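Long-range contacts in 2-methyl-3-hydroxypyridine-5-carboxylic acid oxygenase (PDB 3ALJ), which probably uses its FAD to activate molecular oxygen for hydroxylation and ring opening of 2-methyl-3-hydroxypyridine-5-carboxylic acid: residues G19-T25 and L109-V114; A27-Q32 and R116-V122; I53-N58 and L297-C303. All coordinates share one frame; numbering follows the deposited sequence. Where two conformers were deposited one is given.

Contact 1: G19-T25 and L109-V114; sequences GGFAGLT and LHDALV. With FAD (flavin-adenine dinucleotide), chain B.
Leu24 reaches the helix of 109-114 with a single methyl, CD1, and three residues close round it. The methyl lies over one face of the His110 imidazole in a CH-pi contact, 3.9 Å from CD1 to the ring centroid, and also touches Leu113 CB and Val114 CG2. Phe21, one helical turn earlier, offers a ring instead. Leu109 CD2 rests on one of its faces, offset toward the rim and 3.6 Å from Phe21 CE1, while Leu113 CD1 meets the ring edge, 3.8 Å from Phe21 CD1. His110, in one of its two conformers, turns an edge toward the face of Phe21, an offset edge-to-face pair with planes 73° apart. Swung to the side opposite its backbone N (chi1 -165°), the imidazole reaches the turn before the partner helix, where NE2 donates to Gly19 O at 2.7 Å, nearly in both ring and carbonyl planes. Replacing Phe21 with an alanine would probably open a gap between Leu109 CD2 and FAD O4' and leave the His110 ring less firmly oriented. Gly20 occupies the N-cap position of helix 21-32, whose first turn grips the FAD diphosphate through Ala22 N, 2.9 Å from FAD O1P, consistent with the GxGxxG turn of a Rossmann-type fold. The two helices run nearly parallel, 22° apart, with helix 300-314 against Phe21 and Thr25 and helices 57-65 and 69-73 packed on Leu109.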
loop_
_atom_site.group_PDB
_atom_site.type_symbol
_atom_site.label_atom_id
_atom_site.label_comp_id
_atom_site.label_asym_id
_atom_site.label_seq_id
_atom_site.Cartn_x
_atom_site.Cartn_y
_atom_site.Cartn_z
ATOM N N GLY A 19 7.263 -9.211 -6.218
ATOM C CA GLY A 19 6.065 -8.996 -7.110
ATOM C C GLY A 19 4.913 -8.356 -6.432
ATOM O O GLY A 19 3.779 -8.680 -6.717
ATOM N N GLY A 20 5.211 -7.469 -5.503
ATOM C CA GLY A 20 4.148 -6.598 -4.948
ATOM C C GLY A 20 3.941 -5.340 -5.732
ATOM O O GLY A 20 4.308 -5.229 -6.916
ATOM N N PHE A 21 3.277 -4.373 -5.102
ATOM C CA PHE A 21 2.937 -3.151 -5.896
ATOM C C PHE A 21 4.178 -2.390 -6.320
ATOM O O PHE A 21 4.253 -1.858 -7.407
ATOM C CB PHE A 21 1.983 -2.255 -5.065
ATOM C CG PHE A 21 0.801 -2.964 -4.543
ATOM C CD1 PHE A 21 -0.079 -3.573 -5.382
ATOM C CD2 PHE A 21 0.579 -3.073 -3.186
ATOM C CE1 PHE A 21 -1.174 -4.323 -4.928
ATOM C CE2 PHE A 21 -0.611 -3.808 -2.713
ATOM C CZ PHE A 21 -1.481 -4.338 -3.599
ATOM N N ALA A 22 5.222 -2.348 -5.488
ATOM C CA ALA A 22 6.427 -1.655 -5.894
ATOM C C ALA A 22 7.183 -2.310 -7.047
ATOM O O ALA A 22 7.545 -1.689 -8.044
ATOM C CB ALA A 22 7.368 -1.511 -4.687
ATOM N N GLY A 23 7.283 -3.670 -6.938
ATOM C CA GLY A 23 8.028 -4.362 -7.995
ATOM C C GLY A 23 7.336 -4.429 -9.330
ATOM O O GLY A 23 7.979 -4.251 -10.377
ATOM N N LEU A 24 6.029 -4.613 -9.241
ATOM C CA LEU A 24 5.259 -4.623 -10.499
ATOM C C LEU A 24 5.233 -3.226 -11.137
ATOM O O LEU A 24 5.306 -3.128 -12.369
ATOM C CB LEU A 24 3.836 -5.098 -10.225
ATOM C CG LEU A 24 3.686 -6.599 -9.900
ATOM C CD1 LEU A 24 2.265 -6.886 -9.330
ATOM C CD2 LEU A 24 3.894 -7.403 -11.165
ATOM N N THR A 25 5.119 -2.164 -10.322
ATOM C CA THR A 25 5.172 -0.824 -10.875
ATOM C C THR A 25 6.510 -0.580 -11.500
ATOM O O THR A 25 6.585 -0.083 -12.649
ATOM C CB THR A 25 4.930 0.191 -9.723
ATOM O OG1 THR A 25 3.563 0.118 -9.276
ATOM C CG2 THR A 25 5.184 1.651 -10.262
ATOM N N LEU A 109 -6.269 -4.607 -7.393
ATOM C CA LEU A 109 -5.159 -3.789 -7.794
ATOM C C LEU A 109 -3.992 -4.657 -8.332
ATOM O O LEU A 109 -3.402 -4.395 -9.359
ATOM C CB LEU A 109 -4.703 -2.917 -6.620
ATOM C CG LEU A 109 -3.430 -2.102 -6.810
ATOM C CD1 LEU A 109 -3.590 -1.204 -8.051
ATOM C CD2 LEU A 109 -3.135 -1.351 -5.579
ATOM N N HIS A 110 -3.709 -5.711 -7.524
ATOM C CA HIS A 110 -2.564 -6.537 -7.849
ATOM C C HIS A 110 -2.830 -7.263 -9.208
ATOM O O HIS A 110 -1.902 -7.259 -10.049
ATOM C CB HIS A 110 -2.321 -7.491 -6.648
ATOM C CG HIS A 110 -0.993 -8.117 -6.698
ATOM N ND1 HIS A 110 -0.790 -9.359 -7.226
ATOM C CD2 HIS A 110 0.220 -7.657 -6.292
ATOM C CE1 HIS A 110 0.488 -9.659 -7.114
ATOM N NE2 HIS A 110 1.128 -8.620 -6.591
ATOM N N ASP A 111 -4.056 -7.712 -9.487
ATOM C CA ASP A 111 -4.311 -8.419 -10.734
ATOM C C ASP A 111 -4.229 -7.450 -11.903
ATOM O O ASP A 111 -3.600 -7.777 -12.941
ATOM C CB ASP A 111 -5.688 -9.136 -10.682
ATOM C CG ASP A 111 -5.689 -10.365 -9.767
ATOM O OD1 ASP A 111 -4.682 -10.739 -9.072
ATOM O OD2 ASP A 111 -6.908 -10.772 -9.677
ATOM N N ALA A 112 -4.624 -6.156 -11.731
ATOM C CA ALA A 112 -4.459 -5.219 -12.810
ATOM C C ALA A 112 -3.019 -4.966 -13.151
ATOM O O ALA A 112 -2.683 -4.916 -14.351
ATOM C CB ALA A 112 -5.164 -3.880 -12.423
ATOM N N LEU A 113 -2.154 -4.894 -12.149
ATOM C CA LEU A 113 -0.755 -4.772 -12.420
ATOM C C LEU A 113 -0.117 -6.009 -13.052
ATOM O O LEU A 113 0.707 -5.816 -13.968
ATOM C CB LEU A 113 -0.020 -4.369 -11.105
ATOM C CG LEU A 113 -0.423 -2.958 -10.567
ATOM C CD1 LEU A 113 0.140 -2.872 -9.111
ATOM C CD2 LEU A 113 0.189 -1.881 -11.394
ATOM N N VAL A 114 -0.466 -7.201 -12.520
ATOM C CA VAL A 114 0.108 -8.411 -13.184
ATOM C C VAL A 114 -0.357 -8.445 -14.595
ATOM O O VAL A 114 0.520 -8.743 -15.484
ATOM C CB VAL A 114 -0.369 -9.595 -12.379
ATOM C CG1 VAL A 114 -0.042 -10.893 -13.158
ATOM C CG2 VAL A 114 0.299 -9.667 -11.005
HETATM P PA FAD B . 4.872 -5.988 -0.566
HETATM O O1A FAD B . 3.481 -5.603 -0.962
HETATM O O2A FAD B . 5.112 -6.536 0.718
HETATM O O5B FAD B . 5.376 -6.993 -1.688
HETATM C C5B FAD B . 6.703 -7.611 -1.607
HETATM C C4B FAD B . 6.536 -8.828 -2.493
HETATM O O4B FAD B . 7.895 -9.384 -2.477
HETATM C C3B FAD B . 5.672 -9.904 -1.946
HETATM O O3B FAD B . 4.810 -10.449 -2.967
HETATM C C2B FAD B . 6.694 -10.931 -1.339
HETATM O O2B FAD B . 6.215 -12.287 -1.349
HETATM C C1B FAD B . 7.848 -10.857 -2.285
HETATM N N9A FAD B . 9.121 -11.100 -1.685
HETATM C C8A FAD B . 9.540 -10.894 -0.390
HETATM N N7A FAD B . 10.843 -11.176 -0.245
HETATM C C5A FAD B . 11.282 -11.591 -1.492
HETATM C C6A FAD B . 12.544 -11.922 -1.981
HETATM N N6A FAD B . 13.633 -11.960 -1.141
HETATM N N1A FAD B . 12.619 -12.240 -3.275
HETATM C C2A FAD B . 11.558 -12.253 -4.091
HETATM N N3A FAD B . 10.302 -11.901 -3.691
HETATM C C4A FAD B . 10.209 -11.545 -2.380
HETATM N N1 FAD B . -1.011 1.419 1.481
HETATM C C2 FAD B . -1.784 2.182 0.730
HETATM O O2 FAD B . -1.364 2.821 -0.248
HETATM N N3 FAD B . -3.139 2.310 1.035
HETATM C C4 FAD B . -3.719 1.615 2.097
HETATM O O4 FAD B . -4.999 1.646 2.236
HETATM C C4X FAD B . -2.878 0.840 2.876
HETATM N N5 FAD B . -3.398 0.195 4.050
HETATM C C5X FAD B . -2.535 -0.520 4.860
HETATM C C6 FAD B . -2.985 -1.074 6.071
HETATM C C7 FAD B . -2.149 -1.839 6.843
HETATM C C7M FAD B . -2.688 -2.451 8.168
HETATM C C8 FAD B . -0.830 -2.017 6.482
HETATM C C8M FAD B . 0.154 -2.840 7.345
HETATM C C9 FAD B . -0.364 -1.465 5.281
HETATM C C9A FAD B . -1.209 -0.665 4.473
HETATM N N10 FAD B . -0.736 -0.040 3.236
HETATM C C10 FAD B . -1.561 0.728 2.503
HETATM C "C1'" FAD B . 0.745 -0.200 2.849
HETATM C "C2'" FAD B . 0.865 -1.274 1.777
HETATM O "O2'" FAD B . 0.288 -2.502 2.269
HETATM C "C3'" FAD B . 2.355 -1.572 1.521
HETATM O "O3'" FAD B . 3.083 -0.296 1.676
HETATM C "C4'" FAD B . 2.656 -2.046 0.160
HETATM O "O4'" FAD B . 1.982 -3.327 0.002
HETATM C "C5'" FAD B . 4.115 -2.303 -0.034
HETATM O "O5'" FAD B . 4.321 -2.785 -1.358
HETATM P P FAD B . 5.729 -3.430 -1.671
HETATM O O1P FAD B . 5.636 -3.889 -3.064
HETATM O O2P FAD B . 6.862 -2.540 -1.267
HETATM O O3P FAD B . 5.830 -4.691 -0.663
#

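Contact 2: A27-Q32 and R116-V122; sequences AIALKQ and RARALGV
Lys31 lies along the end of helix 106-119, and nearly its whole length is used in the contact. CB touches Val122 CG2 at 3.8 Å. CG, anti to the backbone N (chi1 -173°), packs against the same methyl and against Leu120 CB, and a bend at chi2 (71°) then carries the chain on past the peptide carbonyls. CD passes more loosely by Leu120 O, CE comes within 3.1 Å of Leu120 O, and NZ ends 3.7 Å from Gly121 O, too long for a hydrogen bond. The carbonyls it follows belong to a Schellman motif in which Gly121 takes positive phi, where a CB would press on Leu120 O and glycine suits, and Val122 N bonds back to Ala117 O.

On the other flank, Gln32 OE1 accepts from Arg116 NH2 at 2.9 Å. The donor sits on a lone pair in the carbonyl plane, and the amide and guanidinium planes stand 69° apart. Leu120 CG lies over the centre of one guanidinium face, and its CD1 meets Ile28 CG2 at 3.8 Å. Ile28 CD1 touches Arg116 CG, and its CG1 packs on Ala117. Gln32 NE2 and Arg116 NE are held by the carbonyls of Gly65 and Leu66. Helix 21-32 is set between the end of helix 106-119 and helix 300-314, where Ala29 meets Phe309 and Ser312, with strand 36-40 against Ala27 and Lys31.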
loop_
_atom_site.group_PDB
_atom_site.type_symbol
_atom_site.label_atom_id
_atom_site.label_comp_id
_atom_site.label_asym_id
_atom_site.label_seq_id
_atom_site.Cartn_x
_atom_site.Cartn_y
_atom_site.Cartn_z
ATOM N N ALA A 27 8.650 -2.767 -12.672
ATOM C CA ALA A 27 8.780 -3.569 -13.884
ATOM C C ALA A 27 8.035 -3.033 -15.095
ATOM O O ALA A 27 8.576 -2.995 -16.183
ATOM C CB ALA A 27 8.430 -5.018 -13.605
ATOM N N ILE A 28 6.813 -2.585 -14.891
ATOM C CA ILE A 28 6.012 -2.059 -15.994
ATOM C C ILE A 28 6.641 -0.787 -16.501
ATOM O O ILE A 28 6.777 -0.618 -17.706
ATOM C CB ILE A 28 4.603 -1.819 -15.508
ATOM C CG1 ILE A 28 3.850 -3.107 -15.301
ATOM C CG2 ILE A 28 3.854 -0.932 -16.540
ATOM C CD1 ILE A 28 2.552 -2.937 -14.419
ATOM N N ALA A 29 7.009 0.094 -15.566
ATOM C CA ALA A 29 7.552 1.412 -15.964
ATOM C C ALA A 29 8.854 1.245 -16.718
ATOM O O ALA A 29 9.078 1.864 -17.830
ATOM C CB ALA A 29 7.771 2.381 -14.810
ATOM N N LEU A 30 9.692 0.308 -16.285
ATOM C CA LEU A 30 10.998 0.090 -16.938
ATOM C C LEU A 30 10.716 -0.556 -18.254
ATOM O O LEU A 30 11.335 -0.146 -19.281
ATOM C CB LEU A 30 11.918 -0.779 -16.010
ATOM C CG LEU A 30 12.349 -0.051 -14.788
ATOM C CD1 LEU A 30 12.924 -1.160 -13.794
ATOM C CD2 LEU A 30 13.380 1.026 -15.056
ATOM N N LYS A 31 9.814 -1.552 -18.331
ATOM C CA LYS A 31 9.541 -2.246 -19.635
ATOM C C LYS A 31 8.972 -1.222 -20.663
ATOM O O LYS A 31 9.345 -1.281 -21.855
ATOM C CB LYS A 31 8.585 -3.445 -19.420
ATOM C CG LYS A 31 8.354 -4.366 -20.646
ATOM C CD LYS A 31 9.672 -5.194 -20.912
ATOM C CE LYS A 31 9.204 -6.028 -22.120
ATOM N NZ LYS A 31 10.364 -6.846 -22.594
ATOM N N GLN A 32 8.170 -0.271 -20.201
ATOM C CA GLN A 32 7.606 0.724 -21.178
ATOM C C GLN A 32 8.699 1.602 -21.686
ATOM O O GLN A 32 8.574 2.060 -22.844
ATOM C CB GLN A 32 6.553 1.606 -20.442
ATOM C CG GLN A 32 5.257 0.907 -20.182
ATOM C CD GLN A 32 4.196 1.785 -19.504
ATOM O OE1 GLN A 32 2.998 1.506 -19.660
ATOM N NE2 GLN A 32 4.626 2.851 -18.796
ATOM N N ARG A 116 -1.067 -6.103 -16.720
ATOM C CA ARG A 116 -0.353 -5.155 -17.530
ATOM C C ARG A 116 1.083 -5.569 -17.732
ATOM O O ARG A 116 1.608 -5.465 -18.837
ATOM C CB ARG A 116 -0.493 -3.714 -16.879
ATOM C CG ARG A 116 0.292 -2.694 -17.523
ATOM C CD ARG A 116 -0.168 -2.473 -19.044
ATOM N NE ARG A 116 0.523 -1.329 -19.555
ATOM C CZ ARG A 116 0.666 -1.131 -20.889
ATOM N NH1 ARG A 116 0.132 -2.013 -21.770
ATOM N NH2 ARG A 116 1.338 -0.124 -21.334
ATOM N N ALA A 117 1.762 -6.074 -16.682
ATOM C CA ALA A 117 3.115 -6.562 -16.872
ATOM C C ALA A 117 3.133 -7.737 -17.876
ATOM O O ALA A 117 4.073 -7.759 -18.705
ATOM C CB ALA A 117 3.644 -7.040 -15.500
ATOM N N ARG A 118 2.143 -8.619 -17.834
ATOM C CA ARG A 118 2.113 -9.773 -18.770
ATOM C C ARG A 118 1.861 -9.201 -20.161
ATOM O O ARG A 118 2.564 -9.691 -21.141
ATOM C CB ARG A 118 1.066 -10.740 -18.360
ATOM C CG ARG A 118 1.456 -11.496 -17.174
ATOM C CD ARG A 118 0.344 -12.531 -16.923
ATOM N NE ARG A 118 0.661 -13.470 -15.842
ATOM C CZ ARG A 118 -0.249 -14.027 -15.017
ATOM N NH1 ARG A 118 0.172 -14.898 -14.103
ATOM N NH2 ARG A 118 -1.561 -13.821 -15.124
ATOM N N ALA A 119 0.914 -8.257 -20.326
ATOM C CA ALA A 119 0.649 -7.699 -21.663
ATOM C C ALA A 119 1.913 -7.107 -22.260
ATOM O O ALA A 119 2.091 -7.132 -23.511
ATOM C CB ALA A 119 -0.448 -6.682 -21.632
ATOM N N LEU A 120 2.839 -6.495 -21.490
ATOM C CA LEU A 120 4.015 -5.886 -21.971
ATOM C C LEU A 120 5.209 -6.889 -22.163
ATOM O O LEU A 120 6.235 -6.481 -22.696
ATOM C CB LEU A 120 4.462 -4.783 -21.006
ATOM C CG LEU A 120 3.560 -3.546 -21.035
ATOM C CD1 LEU A 120 3.958 -2.733 -19.836
ATOM C CD2 LEU A 120 3.857 -2.784 -22.331
ATOM N N GLY A 121 4.981 -8.143 -21.761
ATOM C CA GLY A 121 6.069 -9.095 -21.888
ATOM C C GLY A 121 7.122 -8.994 -20.807
ATOM O O GLY A 121 8.287 -9.412 -21.001
ATOM N N VAL A 122 6.817 -8.477 -19.608
ATOM C CA VAL A 122 7.786 -8.648 -18.526
ATOM C C VAL A 122 7.874 -10.162 -18.171
ATOM O O VAL A 122 6.866 -10.896 -18.072
ATOM C CB VAL A 122 7.243 -7.943 -17.303
ATOM C CG1 VAL A 122 8.039 -8.149 -16.056
ATOM C CG2 VAL A 122 7.181 -6.445 -17.565
#

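Contact 3: I53-N58 and L297-C303; sequences IYLWHN and LAQGAGC. With FAD (flavin-adenine dinucleotide), chain B; BME (beta-mercaptoethanol), chain D.
Asn58 and Gln299 meet amide to amide from opposite directions and exchange two hydrogen bonds. Asn58 ND2 donates to Gln299 OE1 at 2.9 Å, and Gln299 NE2 returns a longer bond of 3.2 Å to Asn58 OD1. The two amide planes are turned 43° apart; the return donor stands 34° out of the carbonyl plane of Asn58, although OD1 lies almost in the amide plane of Gln299. Asn58 holds CG between its backbone N and carbonyl carbon (chi1 61°), which turns the amide toward that of Gln299. All four polar atoms of this buried pair are therefore engaged, and ND2 also donates to the hydroxyl O1 of a beta-mercaptoethanol, probably from the crystallisation liquor, that is disulfide-linked to Cys303. Beside the pair, Trp56 NE1 makes a weak bond to Ala298 O, which lies at the indole edge, and Gln299 NE2 approaches Trp56 CD1 obliquely. Ala298 CB packs on Tyr54 CB at 3.8 Å. The Tyr54 hydroxyl is bonded elsewhere, to Ser215 and Thr199.

Between the two segments lies the pyrimidine side of the flavin. From the strand, Tyr54 N donates to FAD O4 at 2.9 Å, while Tyr54 O accepts from FAD N3 at 2.9 Å. From the helix start, Ala301 N gives FAD N1 an almost straight bond of 3.0 Å, and Gly302 N adds a weak one to FAD O2. Ile53 CD1 packs on Ala301 CB at 3.7 Å. A helix N-terminus directed at N1 and O2 would be expected to stabilise negative charge on a reduced flavin. Backbone bonds to the pyrimidine edge, together with that helix start, are consistent with the flavin site of FAD-dependent aromatic hydroxylases.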
loop_
_atom_site.group_PDB
_atom_site.type_symbol
_atom_site.label_atom_id
_atom_site.label_comp_id
_atom_site.label_asym_id
_atom_site.label_seq_id
_atom_site.Cartn_x
_atom_site.Cartn_y
_atom_site.Cartn_z
ATOM N N ILE A 53 -7.606 -1.861 -0.081
ATOM C CA ILE A 53 -6.596 -0.851 -0.095
ATOM C C ILE A 53 -7.218 0.414 -0.632
ATOM O O ILE A 53 -8.089 0.374 -1.479
ATOM C CB ILE A 53 -5.354 -1.298 -0.929
ATOM C CG1 ILE A 53 -4.152 -0.331 -0.695
ATOM C CG2 ILE A 53 -5.648 -1.459 -2.445
ATOM C CD1 ILE A 53 -2.886 -0.951 -1.359
ATOM N N TYR A 54 -6.776 1.535 -0.057
ATOM C CA TYR A 54 -7.071 2.879 -0.614
ATOM C C TYR A 54 -5.957 3.396 -1.507
ATOM O O TYR A 54 -4.752 3.299 -1.113
ATOM C CB TYR A 54 -7.221 3.908 0.516
ATOM C CG TYR A 54 -8.483 3.806 1.342
ATOM C CD1 TYR A 54 -8.917 2.628 1.973
ATOM C CD2 TYR A 54 -9.240 4.949 1.540
ATOM C CE1 TYR A 54 -10.071 2.584 2.696
ATOM C CE2 TYR A 54 -10.386 4.969 2.345
ATOM C CZ TYR A 54 -10.821 3.758 2.900
ATOM O OH TYR A 54 -11.960 3.710 3.647
ATOM N N LEU A 55 -6.258 3.993 -2.655
ATOM C CA LEU A 55 -5.310 4.771 -3.432
ATOM C C LEU A 55 -5.841 6.168 -3.545
ATOM O O LEU A 55 -7.043 6.385 -3.393
ATOM C CB LEU A 55 -5.070 4.199 -4.856
ATOM C CG LEU A 55 -4.406 2.760 -4.879
ATOM C CD1 LEU A 55 -4.167 2.480 -6.347
ATOM C CD2 LEU A 55 -3.072 2.800 -4.069
ATOM N N TRP A 56 -4.939 7.091 -3.807
ATOM C CA TRP A 56 -5.297 8.506 -3.986
ATOM C C TRP A 56 -4.779 8.959 -5.323
ATOM O O TRP A 56 -4.121 8.221 -6.058
ATOM C CB TRP A 56 -4.690 9.355 -2.891
ATOM C CG TRP A 56 -5.007 8.847 -1.477
ATOM C CD1 TRP A 56 -4.448 7.740 -0.861
ATOM C CD2 TRP A 56 -5.950 9.378 -0.535
ATOM N NE1 TRP A 56 -4.999 7.537 0.404
ATOM C CE2 TRP A 56 -5.928 8.545 0.620
ATOM C CE3 TRP A 56 -6.776 10.524 -0.549
ATOM C CZ2 TRP A 56 -6.713 8.817 1.749
ATOM C CZ3 TRP A 56 -7.570 10.779 0.556
ATOM C CH2 TRP A 56 -7.537 9.983 1.696
ATOM N N HIS A 57 -5.012 10.226 -5.666
ATOM C CA HIS A 57 -4.542 10.794 -6.863
ATOM C C HIS A 57 -3.111 10.434 -7.233
ATOM O O HIS A 57 -2.873 10.089 -8.382
ATOM C CB HIS A 57 -4.640 12.372 -6.672
ATOM C CG HIS A 57 -3.831 13.205 -7.631
ATOM N ND1 HIS A 57 -2.630 13.758 -7.234
ATOM C CD2 HIS A 57 -4.013 13.544 -8.929
ATOM C CE1 HIS A 57 -2.112 14.443 -8.261
ATOM N NE2 HIS A 57 -2.932 14.330 -9.313
ATOM N N ASN A 58 -2.183 10.513 -6.278
ATOM C CA ASN A 58 -0.790 10.188 -6.651
ATOM C C ASN A 58 -0.640 8.709 -7.190
ATOM O O ASN A 58 -0.002 8.505 -8.222
ATOM C CB ASN A 58 0.139 10.396 -5.432
ATOM C CG ASN A 58 -0.187 9.495 -4.201
ATOM O OD1 ASN A 58 -1.370 9.253 -3.858
ATOM N ND2 ASN A 58 0.879 9.088 -3.494
ATOM N N LEU A 297 -2.444 7.414 6.945
ATOM C CA LEU A 297 -2.743 8.211 5.759
ATOM C C LEU A 297 -2.930 7.439 4.506
ATOM O O LEU A 297 -3.131 8.038 3.420
ATOM C CB LEU A 297 -1.678 9.332 5.563
ATOM C CG LEU A 297 -1.570 10.347 6.683
ATOM C CD1 LEU A 297 -0.305 11.270 6.276
ATOM C CD2 LEU A 297 -2.934 11.093 6.803
ATOM N N ALA A 298 -2.908 6.082 4.624
ATOM C CA ALA A 298 -3.151 5.187 3.470
ATOM C C ALA A 298 -2.291 5.602 2.279
ATOM O O ALA A 298 -2.736 5.781 1.156
ATOM C CB ALA A 298 -4.690 5.176 3.097
ATOM N N GLN A 299 -0.977 5.670 2.561
ATOM C CA GLN A 299 0.053 6.019 1.606
ATOM C C GLN A 299 1.203 5.052 1.431
ATOM O O GLN A 299 2.212 5.327 0.738
ATOM C CB GLN A 299 0.619 7.442 1.911
ATOM C CG GLN A 299 -0.386 8.546 1.399
ATOM C CD GLN A 299 -0.436 8.612 -0.128
ATOM O OE1 GLN A 299 0.466 8.156 -0.824
ATOM N NE2 GLN A 299 -1.526 9.139 -0.678
ATOM N N GLY A 300 1.197 3.927 2.160
ATOM C CA GLY A 300 2.345 3.059 2.013
ATOM C C GLY A 300 2.558 2.589 0.557
ATOM O O GLY A 300 3.709 2.605 0.039
ATOM N N ALA A 301 1.506 2.006 -0.019
ATOM C CA ALA A 301 1.571 1.612 -1.400
ATOM C C ALA A 301 1.596 2.814 -2.342
ATOM O O ALA A 301 2.293 2.760 -3.369
ATOM C CB ALA A 301 0.394 0.688 -1.830
ATOM N N GLY A 302 0.966 3.940 -1.977
ATOM C CA GLY A 302 1.037 5.135 -2.878
ATOM C C GLY A 302 2.475 5.603 -2.982
ATOM O O GLY A 302 2.918 5.880 -4.111
ATOM N N CYS A 303 3.157 5.708 -1.834
ATOM C CA CYS A 303 4.582 6.103 -1.892
ATOM C C CYS A 303 5.425 5.011 -2.558
ATOM O O CYS A 303 6.294 5.341 -3.389
ATOM C CB CYS A 303 5.109 6.335 -0.475
ATOM S SG CYS A 303 4.459 7.888 0.231
HETATM P PA FAD B . 4.872 -5.988 -0.566
HETATM O O1A FAD B . 3.481 -5.603 -0.962
HETATM O O2A FAD B . 5.112 -6.536 0.718
HETATM O O5B FAD B . 5.376 -6.993 -1.688
HETATM C C5B FAD B . 6.703 -7.611 -1.607
HETATM C C4B FAD B . 6.536 -8.828 -2.493
HETATM O O4B FAD B . 7.895 -9.384 -2.477
HETATM C C3B FAD B . 5.672 -9.904 -1.946
HETATM O O3B FAD B . 4.810 -10.449 -2.967
HETATM C C2B FAD B . 6.694 -10.931 -1.339
HETATM O O2B FAD B . 6.215 -12.287 -1.349
HETATM C C1B FAD B . 7.848 -10.857 -2.285
HETATM N N9A FAD B . 9.121 -11.100 -1.685
HETATM C C8A FAD B . 9.540 -10.894 -0.390
HETATM N N7A FAD B . 10.843 -11.176 -0.245
HETATM C C5A FAD B . 11.282 -11.591 -1.492
HETATM C C6A FAD B . 12.544 -11.922 -1.981
HETATM N N6A FAD B . 13.633 -11.960 -1.141
HETATM N N1A FAD B . 12.619 -12.240 -3.275
HETATM C C2A FAD B . 11.558 -12.253 -4.091
HETATM N N3A FAD B . 10.302 -11.901 -3.691
HETATM C C4A FAD B . 10.209 -11.545 -2.380
HETATM N N1 FAD B . -1.011 1.419 1.481
HETATM C C2 FAD B . -1.784 2.182 0.730
HETATM O O2 FAD B . -1.364 2.821 -0.248
HETATM N N3 FAD B . -3.139 2.310 1.035
HETATM C C4 FAD B . -3.719 1.615 2.097
HETATM O O4 FAD B . -4.999 1.646 2.236
HETATM C C4X FAD B . -2.878 0.840 2.876
HETATM N N5 FAD B . -3.398 0.195 4.050
HETATM C C5X FAD B . -2.535 -0.520 4.860
HETATM C C6 FAD B . -2.985 -1.074 6.071
HETATM C C7 FAD B . -2.149 -1.839 6.843
HETATM C C7M FAD B . -2.688 -2.451 8.168
HETATM C C8 FAD B . -0.830 -2.017 6.482
HETATM C C8M FAD B . 0.154 -2.840 7.345
HETATM C C9 FAD B . -0.364 -1.465 5.281
HETATM C C9A FAD B . -1.209 -0.665 4.473
HETATM N N10 FAD B . -0.736 -0.040 3.236
HETATM C C10 FAD B . -1.561 0.728 2.503
HETATM C "C1'" FAD B . 0.745 -0.200 2.849
HETATM C "C2'" FAD B . 0.865 -1.274 1.777
HETATM O "O2'" FAD B . 0.288 -2.502 2.269
HETATM C "C3'" FAD B . 2.355 -1.572 1.521
HETATM O "O3'" FAD B . 3.083 -0.296 1.676
HETATM C "C4'" FAD B . 2.656 -2.046 0.160
HETATM O "O4'" FAD B . 1.982 -3.327 0.002
HETATM C "C5'" FAD B . 4.115 -2.303 -0.034
HETATM O "O5'" FAD B . 4.321 -2.785 -1.358
HETATM P P FAD B . 5.729 -3.430 -1.671
HETATM O O1P FAD B . 5.636 -3.889 -3.064
HETATM O O2P FAD B . 6.862 -2.540 -1.267
HETATM O O3P FAD B . 5.830 -4.691 -0.663
HETATM C C1 BME D . 4.010 10.848 -2.770
HETATM C C2 BME D . 3.752 9.461 -2.074
HETATM O O1 BME D . 3.074 10.973 -3.850
HETATM S S2 BME D . 5.185 9.276 -0.879
#

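In the fold
Contacts 1 and 2 are successive portions of one interface, helix 21-32 against helix 106-119, and they touch where Leu113 O meets Ile28 CD1. Burial falls off along it: contact 1 is fully buried beside the FAD diphosphate, built mainly on rings and leucines with one imidazole-to-carbonyl bond, whereas contact 2, its centre about 20 Å from the centre of the chain, brings long polar chains to the partly exposed surface. Contact 3, its centre about 6 Å from that of the chain, joins different elements and relies mostly on amide and backbone hydrogen bonds. It meets contact 1 where Phe21 packs on Ile53 and Ala301, and both touch the cofactor, one at its diphosphate and the other at its flavin.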